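Local atomic coordinates of HD domain-containing protein (Aquifex aeolicus, PDB entry 2HEK), a protein that is of unproven function but binds zinc in an HD domain and GDP at separate sites, and may be a dGTPase-like nucleotide hydrolase. Residues Phe5-Tyr10 with Leu166-Tyr171; Gly11-Gly16 with Val58-Glu63; Tyr33-Gly38 with Ser46-Arg51; Phe180-Leu185 with Glu207-Ser212. All blocks are in the same frame, centred on the assembly; numbering follows the deposited sequence.

Contact 1 of 4, residues Phe5-Tyr10 with Leu166-Tyr171. With GDP (guanosine-5'-diphosphate), chain H.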
# COMPACT_ATOMS: atom_id res chain seq x y z
N PHE A 5 -12.65 -13.81 10.56
CA PHE A 5 -11.27 -13.96 11.04
C PHE A 5 -10.46 -12.87 10.40
O PHE A 5 -10.49 -12.75 9.17
CB PHE A 5 -10.69 -15.27 10.56
CG PHE A 5 -11.31 -16.50 11.18
CD1 PHE A 5 -10.77 -17.07 12.32
CD2 PHE A 5 -12.43 -17.09 10.59
CE1 PHE A 5 -11.32 -18.23 12.87
CE2 PHE A 5 -13.02 -18.24 11.15
CZ PHE A 5 -12.46 -18.81 12.30
N SER A 6 -9.69 -12.12 11.18
CA SER A 6 -8.77 -11.12 10.61
C SER A 6 -7.74 -11.83 9.79
O SER A 6 -7.17 -12.83 10.25
CB SER A 6 -7.99 -10.32 11.69
OG SER A 6 -8.86 -9.50 12.42
N ASP A 7 -7.45 -11.28 8.62
CA ASP A 7 -6.39 -11.82 7.75
C ASP A 7 -5.80 -10.62 7.08
O ASP A 7 -6.48 -9.97 6.28
CB ASP A 7 -6.97 -12.80 6.70
CG ASP A 7 -5.88 -13.52 5.88
OD1 ASP A 7 -4.74 -13.00 5.77
OD2 ASP A 7 -6.16 -14.62 5.30
N PRO A 8 -4.52 -10.30 7.38
CA PRO A 8 -3.91 -9.08 6.80
C PRO A 8 -3.85 -9.11 5.27
O PRO A 8 -3.73 -8.05 4.65
CB PRO A 8 -2.49 -9.08 7.38
CG PRO A 8 -2.22 -10.52 7.78
CD PRO A 8 -3.57 -11.03 8.25
N LEU A 9 -3.98 -10.30 4.64
CA LEU A 9 -4.00 -10.35 3.19
C LEU A 9 -5.34 -9.85 2.63
O LEU A 9 -5.38 -9.32 1.53
CB LEU A 9 -3.74 -11.77 2.67
CG LEU A 9 -2.26 -12.12 2.43
CD1 LEU A 9 -1.39 -12.06 3.73
CD2 LEU A 9 -2.31 -13.47 1.84
N TYR A 10 -6.43 -10.04 3.36
CA TYR A 10 -7.76 -9.87 2.75
C TYR A 10 -8.65 -8.95 3.54
O TYR A 10 -9.73 -8.63 3.08
CB TYR A 10 -8.48 -11.25 2.66
CG TYR A 10 -7.67 -12.22 1.84
CD1 TYR A 10 -7.25 -13.43 2.40
CD2 TYR A 10 -7.28 -11.91 0.53
CE1 TYR A 10 -6.47 -14.33 1.66
CE2 TYR A 10 -6.48 -12.81 -0.21
CZ TYR A 10 -6.12 -14.01 0.35
OH TYR A 10 -5.37 -14.90 -0.36
N LEU A 166 1.31 -17.62 -2.83
CA LEU A 166 2.25 -16.68 -3.44
C LEU A 166 2.14 -15.33 -2.76
O LEU A 166 3.14 -14.74 -2.38
CB LEU A 166 2.03 -16.51 -4.96
CG LEU A 166 2.43 -17.71 -5.82
CD1 LEU A 166 1.93 -17.44 -7.27
CD2 LEU A 166 3.98 -17.96 -5.77
N ARG A 167 0.90 -14.86 -2.59
CA ARG A 167 0.63 -13.57 -1.89
C ARG A 167 1.02 -13.60 -0.41
O ARG A 167 1.61 -12.65 0.13
CB ARG A 167 -0.85 -13.14 -2.09
CG ARG A 167 -1.30 -11.82 -1.37
CD ARG A 167 -2.84 -11.26 -1.72
NE ARG A 167 -2.94 -9.91 -1.21
CZ ARG A 167 -3.91 -9.09 -1.53
NH1 ARG A 167 -4.85 -9.49 -2.39
NH2 ARG A 167 -3.92 -7.87 -1.04
N ARG A 168 0.67 -14.67 0.30
CA ARG A 168 0.97 -14.73 1.72
C ARG A 168 2.50 -14.86 1.96
O ARG A 168 3.06 -14.21 2.87
CB ARG A 168 0.19 -15.92 2.36
CG ARG A 168 0.27 -16.01 3.92
CD ARG A 168 -0.69 -17.13 4.52
NE ARG A 168 -2.03 -16.91 3.95
CZ ARG A 168 -2.93 -16.06 4.43
NH1 ARG A 168 -2.70 -15.40 5.57
NH2 ARG A 168 -4.05 -15.89 3.78
N ASP A 169 3.17 -15.70 1.16
CA ASP A 169 4.62 -15.87 1.25
C ASP A 169 5.30 -14.52 1.01
O ASP A 169 6.20 -14.17 1.76
CB ASP A 169 5.14 -16.93 0.26
CG ASP A 169 4.64 -18.36 0.60
OD1 ASP A 169 4.05 -18.57 1.67
OD2 ASP A 169 4.84 -19.27 -0.22
N ALA A 170 4.82 -13.75 0.03
CA ALA A 170 5.42 -12.44 -0.29
C ALA A 170 5.19 -11.49 0.88
O ALA A 170 6.08 -10.76 1.26
CB ALA A 170 4.81 -11.85 -1.53
N TYR A 171 3.99 -11.50 1.43
CA TYR A 171 3.59 -10.58 2.50
C TYR A 171 4.45 -10.81 3.74
O TYR A 171 4.90 -9.86 4.37
CB TYR A 171 2.10 -10.80 2.84
CG TYR A 171 1.54 -9.82 3.84
CD1 TYR A 171 1.02 -8.59 3.41
CD2 TYR A 171 1.49 -10.14 5.23
CE1 TYR A 171 0.50 -7.65 4.34
CE2 TYR A 171 0.91 -9.25 6.16
CZ TYR A 171 0.43 -7.99 5.68
OH TYR A 171 -0.09 -7.05 6.55
PB GDP H . -16.77 -15.46 20.78
O1B GDP H . -16.32 -14.04 21.07
O2B GDP H . -18.15 -15.67 21.37
O3B GDP H . -16.85 -15.67 19.28
O3A GDP H . -15.73 -16.52 21.46
PA GDP H . -14.57 -17.28 20.62
O1A GDP H . -15.14 -18.09 19.48
O2A GDP H . -13.71 -18.16 21.49
O5' GDP H . -13.70 -16.04 20.06
C5' GDP H . -12.57 -16.23 19.21
C4' GDP H . -12.73 -15.31 18.01
O4' GDP H . -11.47 -15.26 17.35
C3' GDP H . -13.76 -15.84 17.00
O3' GDP H . -14.93 -15.01 16.93
C2' GDP H . -13.02 -15.87 15.67
O2' GDP H . -13.39 -14.75 14.88
C1' GDP H . -11.54 -15.77 16.02
N9 GDP H . -10.81 -17.08 15.93
C8 GDP H . -9.50 -17.22 15.65
N7 GDP H . -9.10 -18.52 15.63
C5 GDP H . -10.19 -19.26 15.89
C6 GDP H . -10.50 -20.71 16.02
O6 GDP H . -9.62 -21.56 15.89
N1 GDP H . -11.76 -21.07 16.31
C2 GDP H . -12.76 -20.17 16.49
N2 GDP H . -14.01 -20.62 16.78
N3 GDP H . -12.55 -18.83 16.39
C4 GDP H . -11.32 -18.32 16.10

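Contact 2 of 4, residues Gly11-Gly16 with Val58-Glu63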
# COMPACT_ATOMS: atom_id res chain seq x y z
N GLY A 11 -8.23 -8.56 4.73
CA GLY A 11 -9.10 -7.83 5.66
C GLY A 11 -9.73 -8.83 6.63
O GLY A 11 -9.23 -9.05 7.74
N PHE A 12 -10.83 -9.44 6.21
CA PHE A 12 -11.48 -10.51 7.03
C PHE A 12 -11.82 -11.68 6.15
O PHE A 12 -12.11 -11.48 4.97
CB PHE A 12 -12.75 -9.97 7.70
CG PHE A 12 -12.47 -9.01 8.81
CD1 PHE A 12 -12.31 -9.47 10.12
CD2 PHE A 12 -12.32 -7.65 8.55
CE1 PHE A 12 -12.04 -8.58 11.16
CE2 PHE A 12 -12.03 -6.75 9.59
CZ PHE A 12 -11.89 -7.23 10.89
N VAL A 13 -11.72 -12.89 6.68
CA VAL A 13 -12.26 -14.08 6.00
C VAL A 13 -13.54 -14.55 6.74
O VAL A 13 -13.51 -14.82 7.93
CB VAL A 13 -11.20 -15.19 5.94
CG1 VAL A 13 -11.81 -16.53 5.40
CG2 VAL A 13 -9.98 -14.69 5.08
N ARG A 14 -14.64 -14.60 6.00
CA ARG A 14 -15.92 -14.97 6.57
C ARG A 14 -16.09 -16.45 6.32
O ARG A 14 -15.94 -16.91 5.20
CB ARG A 14 -17.04 -14.19 5.87
CG ARG A 14 -17.13 -12.74 6.31
CD ARG A 14 -18.24 -11.98 5.58
NE ARG A 14 -19.57 -12.60 5.76
CZ ARG A 14 -20.52 -12.12 6.56
NH1 ARG A 14 -20.31 -11.03 7.27
NH2 ARG A 14 -21.69 -12.74 6.64
N VAL A 15 -16.40 -17.20 7.38
CA VAL A 15 -16.59 -18.63 7.30
C VAL A 15 -17.98 -19.04 7.85
O VAL A 15 -18.37 -18.59 8.93
CB VAL A 15 -15.51 -19.37 8.12
CG1 VAL A 15 -15.63 -20.89 7.95
CG2 VAL A 15 -14.08 -18.92 7.66
N GLY A 16 -18.70 -19.90 7.11
CA GLY A 16 -20.00 -20.43 7.52
C GLY A 16 -19.90 -21.59 8.50
O GLY A 16 -18.81 -21.96 8.92
N VAL A 58 -7.06 -20.01 1.39
CA VAL A 58 -7.51 -20.82 0.22
C VAL A 58 -9.06 -20.91 0.14
O VAL A 58 -9.67 -20.69 -0.92
CB VAL A 58 -6.87 -22.22 0.22
CG1 VAL A 58 -7.40 -23.05 -0.97
CG2 VAL A 58 -5.34 -22.11 0.12
N TYR A 59 -9.68 -21.20 1.28
CA TYR A 59 -11.14 -21.16 1.40
C TYR A 59 -11.69 -19.80 0.89
O TYR A 59 -12.61 -19.78 0.11
CB TYR A 59 -11.54 -21.38 2.85
CG TYR A 59 -13.00 -21.17 3.20
CD1 TYR A 59 -13.51 -19.88 3.51
CD2 TYR A 59 -13.87 -22.27 3.28
CE1 TYR A 59 -14.89 -19.70 3.85
CE2 TYR A 59 -15.23 -22.11 3.63
CZ TYR A 59 -15.73 -20.83 3.92
OH TYR A 59 -17.07 -20.71 4.25
N HIS A 60 -11.11 -18.69 1.32
CA HIS A 60 -11.58 -17.36 0.92
C HIS A 60 -11.37 -17.08 -0.58
O HIS A 60 -12.28 -16.57 -1.29
CB HIS A 60 -10.82 -16.31 1.76
CG HIS A 60 -11.07 -14.91 1.33
ND1 HIS A 60 -12.24 -14.25 1.62
CD2 HIS A 60 -10.31 -14.04 0.63
CE1 HIS A 60 -12.19 -13.02 1.10
NE2 HIS A 60 -11.02 -12.88 0.51
N ILE A 61 -10.18 -17.41 -1.11
CA ILE A 61 -9.95 -17.23 -2.55
C ILE A 61 -10.82 -18.16 -3.41
O ILE A 61 -11.34 -17.75 -4.45
CB ILE A 61 -8.44 -17.38 -2.93
CG1 ILE A 61 -7.66 -16.23 -2.32
CG2 ILE A 61 -8.23 -17.35 -4.49
CD1 ILE A 61 -8.03 -14.84 -2.93
N THR A 62 -11.02 -19.40 -2.94
CA THR A 62 -11.93 -20.33 -3.63
C THR A 62 -13.33 -19.73 -3.72
O THR A 62 -13.94 -19.80 -4.78
CB THR A 62 -11.99 -21.70 -2.92
OG1 THR A 62 -10.66 -22.24 -2.86
CG2 THR A 62 -12.89 -22.66 -3.71
N GLU A 63 -13.82 -19.16 -2.61
CA GLU A 63 -15.13 -18.45 -2.59
C GLU A 63 -15.21 -17.40 -3.67
O GLU A 63 -16.19 -17.34 -4.46
CB GLU A 63 -15.37 -17.80 -1.22
CG GLU A 63 -16.80 -17.22 -0.99
CD GLU A 63 -17.03 -16.96 0.50
OE1 GLU A 63 -16.27 -16.14 1.09
OE2 GLU A 63 -17.95 -17.59 1.10
O HOH W 1 -14.41 -15.83 2.82
O HOH W 2 -18.42 -17.22 3.63

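Contact 3 of 4, residues Tyr33-Gly38 with Ser46-Arg51. With PO4 (phosphate ion), chain C.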
# COMPACT_ATOMS: atom_id res chain seq x y z
N TYR A 33 0.45 -25.38 13.87
CA TYR A 33 1.78 -25.73 14.43
C TYR A 33 2.76 -26.24 13.35
O TYR A 33 3.77 -26.89 13.64
CB TYR A 33 1.60 -26.67 15.66
CG TYR A 33 0.61 -26.03 16.63
CD1 TYR A 33 0.99 -24.93 17.42
CD2 TYR A 33 -0.71 -26.45 16.69
CE1 TYR A 33 0.10 -24.29 18.28
CE2 TYR A 33 -1.65 -25.79 17.56
CZ TYR A 33 -1.22 -24.71 18.34
OH TYR A 33 -2.10 -24.01 19.18
N VAL A 34 2.45 -25.87 12.11
CA VAL A 34 3.26 -26.23 10.94
C VAL A 34 3.44 -24.95 10.11
O VAL A 34 2.50 -24.50 9.48
CB VAL A 34 2.55 -27.29 10.03
CG1 VAL A 34 3.38 -27.60 8.77
CG2 VAL A 34 2.22 -28.62 10.79
N LYS A 35 4.65 -24.38 10.11
CA LYS A 35 4.96 -23.22 9.28
C LYS A 35 4.83 -23.56 7.81
O LYS A 35 5.28 -24.63 7.36
CB LYS A 35 6.38 -22.70 9.56
CG LYS A 35 6.49 -21.96 10.91
CD LYS A 35 7.86 -21.28 11.06
CE LYS A 35 8.25 -21.07 12.54
NZ LYS A 35 8.35 -22.41 13.27
N GLN A 36 4.20 -22.65 7.07
CA GLN A 36 3.97 -22.79 5.66
C GLN A 36 5.28 -23.06 4.94
O GLN A 36 5.34 -23.93 4.05
CB GLN A 36 3.32 -21.51 5.12
CG GLN A 36 3.08 -21.48 3.61
CD GLN A 36 1.89 -22.35 3.19
OE1 GLN A 36 1.09 -22.80 4.03
NE2 GLN A 36 1.78 -22.63 1.90
N LEU A 37 6.35 -22.36 5.33
CA LEU A 37 7.62 -22.44 4.63
C LEU A 37 8.74 -23.16 5.39
O LEU A 37 9.90 -23.02 5.04
CB LEU A 37 8.09 -21.03 4.21
CG LEU A 37 7.23 -20.24 3.22
CD1 LEU A 37 7.87 -18.86 2.90
CD2 LEU A 37 7.05 -20.99 1.91
N GLY A 38 8.39 -23.96 6.40
CA GLY A 38 9.33 -24.83 7.05
C GLY A 38 10.37 -24.03 7.78
O GLY A 38 10.04 -23.28 8.68
N SER A 46 10.67 -13.08 9.18
CA SER A 46 9.22 -12.85 9.39
C SER A 46 8.34 -13.94 8.72
O SER A 46 7.11 -13.86 8.80
CB SER A 46 8.86 -11.46 8.87
OG SER A 46 9.42 -10.44 9.73
N ALA A 47 8.96 -14.97 8.13
CA ALA A 47 8.21 -16.09 7.48
C ALA A 47 7.63 -17.02 8.53
O ALA A 47 7.91 -18.23 8.51
CB ALA A 47 9.12 -16.92 6.51
N GLN A 48 6.78 -16.48 9.39
CA GLN A 48 6.24 -17.26 10.53
C GLN A 48 4.83 -17.78 10.27
O GLN A 48 4.26 -18.44 11.11
CB GLN A 48 6.21 -16.35 11.77
CG GLN A 48 7.59 -15.81 12.19
CD GLN A 48 8.43 -16.88 12.80
OE1 GLN A 48 9.63 -16.81 12.78
NE2 GLN A 48 7.79 -17.90 13.32
N HIS A 49 4.25 -17.45 9.11
CA HIS A 49 2.86 -17.83 8.82
C HIS A 49 2.72 -19.36 8.75
O HIS A 49 3.71 -20.09 8.39
CB HIS A 49 2.38 -17.20 7.51
CG HIS A 49 3.37 -17.34 6.38
ND1 HIS A 49 3.04 -17.87 5.14
CD2 HIS A 49 4.68 -17.01 6.31
CE1 HIS A 49 4.10 -17.85 4.35
NE2 HIS A 49 5.12 -17.36 5.05
N THR A 50 1.53 -19.86 9.12
CA THR A 50 1.32 -21.31 9.19
C THR A 50 0.31 -21.82 8.18
O THR A 50 -0.38 -21.01 7.52
CB THR A 50 0.88 -21.75 10.60
OG1 THR A 50 -0.50 -21.47 10.76
CG2 THR A 50 1.64 -21.01 11.68
N ARG A 51 0.24 -23.15 8.05
CA ARG A 51 -0.72 -23.79 7.12
C ARG A 51 -2.18 -23.51 7.49
O ARG A 51 -3.08 -23.51 6.62
CB ARG A 51 -0.44 -25.31 7.05
CG ARG A 51 0.89 -25.50 6.31
CD ARG A 51 0.97 -26.81 5.56
NE ARG A 51 2.22 -26.80 4.78
CZ ARG A 51 2.37 -26.32 3.55
NH1 ARG A 51 1.35 -25.81 2.85
NH2 ARG A 51 3.57 -26.35 3.00
P PO4 C . 0.34 -26.58 -0.73
O1 PO4 C . -0.42 -27.69 -0.03
O2 PO4 C . 0.34 -25.31 0.07
O3 PO4 C . 1.77 -27.05 -0.94
O4 PO4 C . -0.23 -26.38 -2.09
O HOH W 3 4.76 -27.17 5.57
O HOH W 4 6.15 -20.09 7.11
O HOH W 5 9.44 -20.57 7.58

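Contact 4 of 4, residues Phe180-Leu185 with Glu207-Ser212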
# COMPACT_ATOMS: atom_id res chain seq x y z
N PHE A 180 1.18 -8.74 -5.96
CA PHE A 180 0.52 -9.97 -5.58
C PHE A 180 -1.02 -9.93 -5.27
O PHE A 180 -1.56 -10.83 -4.57
CB PHE A 180 1.30 -10.57 -4.40
CG PHE A 180 2.77 -10.88 -4.73
CD1 PHE A 180 3.78 -9.90 -4.61
CD2 PHE A 180 3.13 -12.14 -5.17
CE1 PHE A 180 5.15 -10.22 -4.88
CE2 PHE A 180 4.49 -12.45 -5.45
CZ PHE A 180 5.49 -11.50 -5.31
N ASP A 181 -1.73 -8.94 -5.83
CA ASP A 181 -3.14 -8.79 -5.58
C ASP A 181 -3.86 -9.29 -6.83
O ASP A 181 -3.85 -8.61 -7.89
CB ASP A 181 -3.49 -7.32 -5.25
CG ASP A 181 -5.02 -7.06 -5.09
OD1 ASP A 181 -5.87 -7.85 -5.58
OD2 ASP A 181 -5.36 -6.02 -4.48
N TYR A 182 -4.47 -10.47 -6.71
CA TYR A 182 -5.06 -11.14 -7.87
C TYR A 182 -6.59 -10.93 -8.02
O TYR A 182 -7.24 -11.66 -8.70
CB TYR A 182 -4.62 -12.62 -7.92
CG TYR A 182 -3.11 -12.90 -7.70
CD1 TYR A 182 -2.71 -13.81 -6.72
CD2 TYR A 182 -2.11 -12.24 -8.43
CE1 TYR A 182 -1.36 -14.07 -6.47
CE2 TYR A 182 -0.74 -12.49 -8.18
CZ TYR A 182 -0.39 -13.42 -7.20
OH TYR A 182 0.93 -13.75 -6.92
N ASP A 183 -7.14 -9.87 -7.44
CA ASP A 183 -8.55 -9.51 -7.60
C ASP A 183 -8.90 -9.30 -9.07
O ASP A 183 -9.90 -9.84 -9.57
CB ASP A 183 -8.80 -8.22 -6.83
CG ASP A 183 -10.24 -7.98 -6.57
OD1 ASP A 183 -10.94 -7.43 -7.48
OD2 ASP A 183 -10.67 -8.31 -5.42
N ARG A 184 -8.08 -8.53 -9.77
CA ARG A 184 -8.21 -8.35 -11.21
C ARG A 184 -8.13 -9.66 -11.97
O ARG A 184 -8.99 -9.93 -12.81
CB ARG A 184 -7.18 -7.31 -11.74
CG ARG A 184 -7.25 -7.08 -13.27
CD ARG A 184 -8.65 -6.62 -13.75
NE ARG A 184 -8.58 -6.20 -15.14
CZ ARG A 184 -9.60 -5.74 -15.86
NH1 ARG A 184 -10.80 -5.58 -15.30
NH2 ARG A 184 -9.40 -5.40 -17.13
N LEU A 185 -7.13 -10.49 -11.68
CA LEU A 185 -6.99 -11.76 -12.39
C LEU A 185 -8.24 -12.60 -12.18
O LEU A 185 -8.84 -13.09 -13.16
CB LEU A 185 -5.75 -12.56 -11.91
CG LEU A 185 -5.51 -13.89 -12.62
CD1 LEU A 185 -5.46 -13.80 -14.21
CD2 LEU A 185 -4.27 -14.59 -12.07
N GLU A 207 0.09 -12.11 -17.17
CA GLU A 207 1.51 -11.76 -17.22
C GLU A 207 2.01 -11.38 -15.82
O GLU A 207 3.06 -11.86 -15.39
CB GLU A 207 1.72 -10.58 -18.21
CG GLU A 207 1.58 -11.05 -19.68
CD GLU A 207 1.72 -9.95 -20.72
OE1 GLU A 207 1.65 -8.75 -20.36
OE2 GLU A 207 1.87 -10.30 -21.92
N ASN A 208 1.30 -10.51 -15.11
CA ASN A 208 1.75 -10.08 -13.79
C ASN A 208 1.83 -11.28 -12.83
O ASN A 208 2.76 -11.42 -12.05
CB ASN A 208 0.79 -9.03 -13.20
CG ASN A 208 1.16 -8.68 -11.78
OD1 ASN A 208 2.23 -8.20 -11.54
ND2 ASN A 208 0.30 -9.01 -10.83
N PHE A 209 0.82 -12.14 -12.88
CA PHE A 209 0.78 -13.33 -12.02
C PHE A 209 2.00 -14.23 -12.25
O PHE A 209 2.67 -14.64 -11.30
CB PHE A 209 -0.54 -14.08 -12.26
CG PHE A 209 -0.62 -15.39 -11.55
CD1 PHE A 209 -0.86 -15.42 -10.18
CD2 PHE A 209 -0.37 -16.58 -12.22
CE1 PHE A 209 -0.90 -16.66 -9.48
CE2 PHE A 209 -0.41 -17.83 -11.54
CZ PHE A 209 -0.68 -17.86 -10.15
N LEU A 210 2.33 -14.52 -13.51
CA LEU A 210 3.49 -15.37 -13.83
C LEU A 210 4.82 -14.74 -13.43
O LEU A 210 5.72 -15.45 -12.98
CB LEU A 210 3.52 -15.74 -15.34
CG LEU A 210 2.24 -16.49 -15.79
CD1 LEU A 210 2.17 -16.46 -17.31
CD2 LEU A 210 2.25 -17.97 -15.24
N ILE A 211 4.96 -13.41 -13.59
CA ILE A 211 6.17 -12.69 -13.15
C ILE A 211 6.27 -12.70 -11.63
O ILE A 211 7.37 -12.92 -11.04
CB ILE A 211 6.17 -11.21 -13.59
CG1 ILE A 211 6.18 -11.08 -15.12
CG2 ILE A 211 7.40 -10.52 -13.00
CD1 ILE A 211 7.28 -11.81 -15.82
N SER A 212 5.14 -12.47 -10.96
CA SER A 212 5.15 -12.52 -9.49
C SER A 212 5.58 -13.91 -9.01
O SER A 212 6.38 -14.05 -8.06
CB SER A 212 3.80 -12.06 -8.94
OG SER A 212 2.87 -13.15 -8.85

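Contact 1 of 4, residues Phe5-Tyr10 with Leu166-Tyr171
Leu9 and Arg168 mark where the two backbones come closest, 6.8 Å from Leu9 CA to Arg168 CA, at the point where strand 2-7 has just ended and a tight turn meets the flank of helix 160-173. The turn is an Asx turn: Asp7 OD1 accepts the backbone N-H of Leu9. From the opposite face of the carboxylate plane the same oxygen takes Arg168 NH1, while Arg168 NH2 reaches the syn lone pair of Asp7 OD2 at 2.9 Å. This end-on, two-nitrogen grip is possible because the arginine chain bends at chi3 (-51°); a second carboxylate, Asp164, shares NH2. Replacing Asp7 by an alanine is likely to strip Arg168 of this two-pronged acidic mate and leave the Leu9 N-H without its acceptor. Leu9, branched at its end, suits a place between the side chains of Arg168 and Tyr171: CD2 lies over the guanidinium face of Arg168, 3.5 Å from its CB, and CD1 makes a CH-pi contact with the Tyr171 ring, 4.1 Å from the centroid. Rigid Pro8 sets its CB 3.6 Å from Tyr171 CZ. Beyond the contact, strand 11-16 pairs with strand 2-7, helix 203-221 packs against Leu166 and Ala170, and Tyr171 stacks on Tyr171 of the second subunit.

Contact 2 of 4, residues Gly11-Gly16 with Val58-Glu63
Tyr59 and His60 both hold CG anti to the backbone N (chi1 171° and 173°), which carries their rings off helix 51-69 to meet strand 11-16. The contact thus lays the second strand of the N-terminal beta hairpin (2-7 with 11-16) across the first helix of the HD domain, the short axes 83° apart and 8.6 Å at closest approach. His60 CB packs against the two methyls of Val13, 3.8 Å from CG1. Farther along the strand, Val15 CG2 lies 4.0 Å from Tyr59 CE1. Beta-branched valines suit this strand, offering compact methyl pairs to the aromatic groups. The carbonyl of Arg14 comes to the edge of the Tyr59 ring, in its plane, with O 3.3 Å from CE1. Glu63, also anti at chi1 and extended beyond CG, sends its carboxylate toward the same carbonyl without touching it directly. Two waters bridge the carbonyl and the carboxylate: one donates to Arg14 O and to Glu63 OE1 (2.6 Å) and also bonds His60 ND1, lying in the imidazole plane; the other donates to Arg14 O and to Glu63 OE2. Lys78 forms a salt bridge with Glu63, which probably steadies the carboxylate's negative charge. The joint is therefore apolar at the valines and water-mediated at Arg14, where two acceptors can share a site because water supplies the protons.

Contact 3 of 4, residues Tyr33-Gly38 with Ser46-Arg51
Gln36 and His49 meet in the tight half of this contact, where the Gln36 N-H bonds to His49 O at 2.9 Å and Arg51 N bonds to Val34 O at 3.0 Å. The second bond runs nearly along the C=O axis (175°), whereas the first is tilted from the carbonyl plane. Together they form a single beta bridge, bringing Lys35 CA within 4.1 Å of Thr50 CA. Gln36 CB and CG pack against the imidazole of His49, and Leu37 CD1 touches the edge of that ring. A water over one face of the ring accepts from Leu37 N. The chi2 bend of Gln36 (76°) turns its amide across the Arg51 chain, with OE1 over a face of the guanidinium.

The bridge lies just before helix 51-69: a type I turn runs from Lys35 to Gly38, where positive phi suits glycine, and Thr50 is the N-cap of the helix. Arg51, just past that cap, reaches the zinc centre of the HD domain. Its NH1 forms a salt bridge with the metal ligand Asp85 and bonds O2 of a phosphate ion, probably from the crystallisation liquor, at 3.0 Å; a long cationic side chain suits a place beside the acidic zinc ligand.

The looser side is bridged by water, one molecule joining Lys35 O to Arg51 NE (2.7 Å). Toward Ala47, the aliphatic chain of Lys35 passes the backbone, CD 4.0 Å from Ala47 O, and Leu37 CD1 stands 4.3 Å from Ala47 CB.

Contact 4 of 4, residues Phe180-Leu185 with Glu207-Ser212
Tyr182 and Phe209 form the aromatic core of this contact, an edge-to-face pair with centroids 5.0 Å apart and planes at 78°. The edge belongs to Phe209, whose CD1 sits above the tyrosine ring, offset toward its rim and 3.5 Å from CE2. The opposite face of the same ring is covered by the carbonyl O of Phe180, so the ring is sandwiched. Phe180 also joins in through a CH-pi contact: Ser212 CB lies over its face, 4.0 Å from the centroid. The small serine lets the ring come this close to the helix.

Hydrogen bonding forms a relay. Tyr182 OH donates to Ser212 OG at 2.8 Å, and that hydroxyl donates in turn to Phe209 O one helical turn back, at 2.9 Å. Ser212 chi1 (87°) places OG between the backbone N and the carbonyl carbon, where both bonds can be made. A phenylalanine in place of Tyr182 would probably keep the stack but leave Ser212 OG without its donor. Among the apolar contacts, Leu185 CD2 lies 3.8 Å from Phe209 CB, the flexible leucine branch filling in beside the ring.

Tyr182 is the N-cap residue of helix 183-187, and Asp181 OD1 accepts the Asp183 N-H, an Asx turn. The contact thus fastens the start of that helix to helix 203-221, while Met163 and Leu166 of helix 160-173 pack against Tyr182 and loop residue Phe158 against Phe209.

In the fold
Contacts 1 and 2 share the two-stranded sheet of 2-7 and 11-16, joined where Phe5 O lies 2.8 Å from Val13 N, and their centres are 12 Å apart. Contact 1 is the hub: Arg168 and Asp169 pack on His49 of contact 3, also 12 Å between centres, and Leu166 meets Tyr182 and Phe209 of contact 4, 14 Å away. Contacts 3 and 4 do not touch, their centres lying 23 Å apart. Zinc lies about 4 Å from the Arg51 side chain of contact 3, about 9 Å from that of Arg168 and about 13 Å from that of Phe209. One GDP lies against Phe5, at the outer end of contact 1; a second pocket includes Leu42, Val43 and Pro45, between the segments of contact 3.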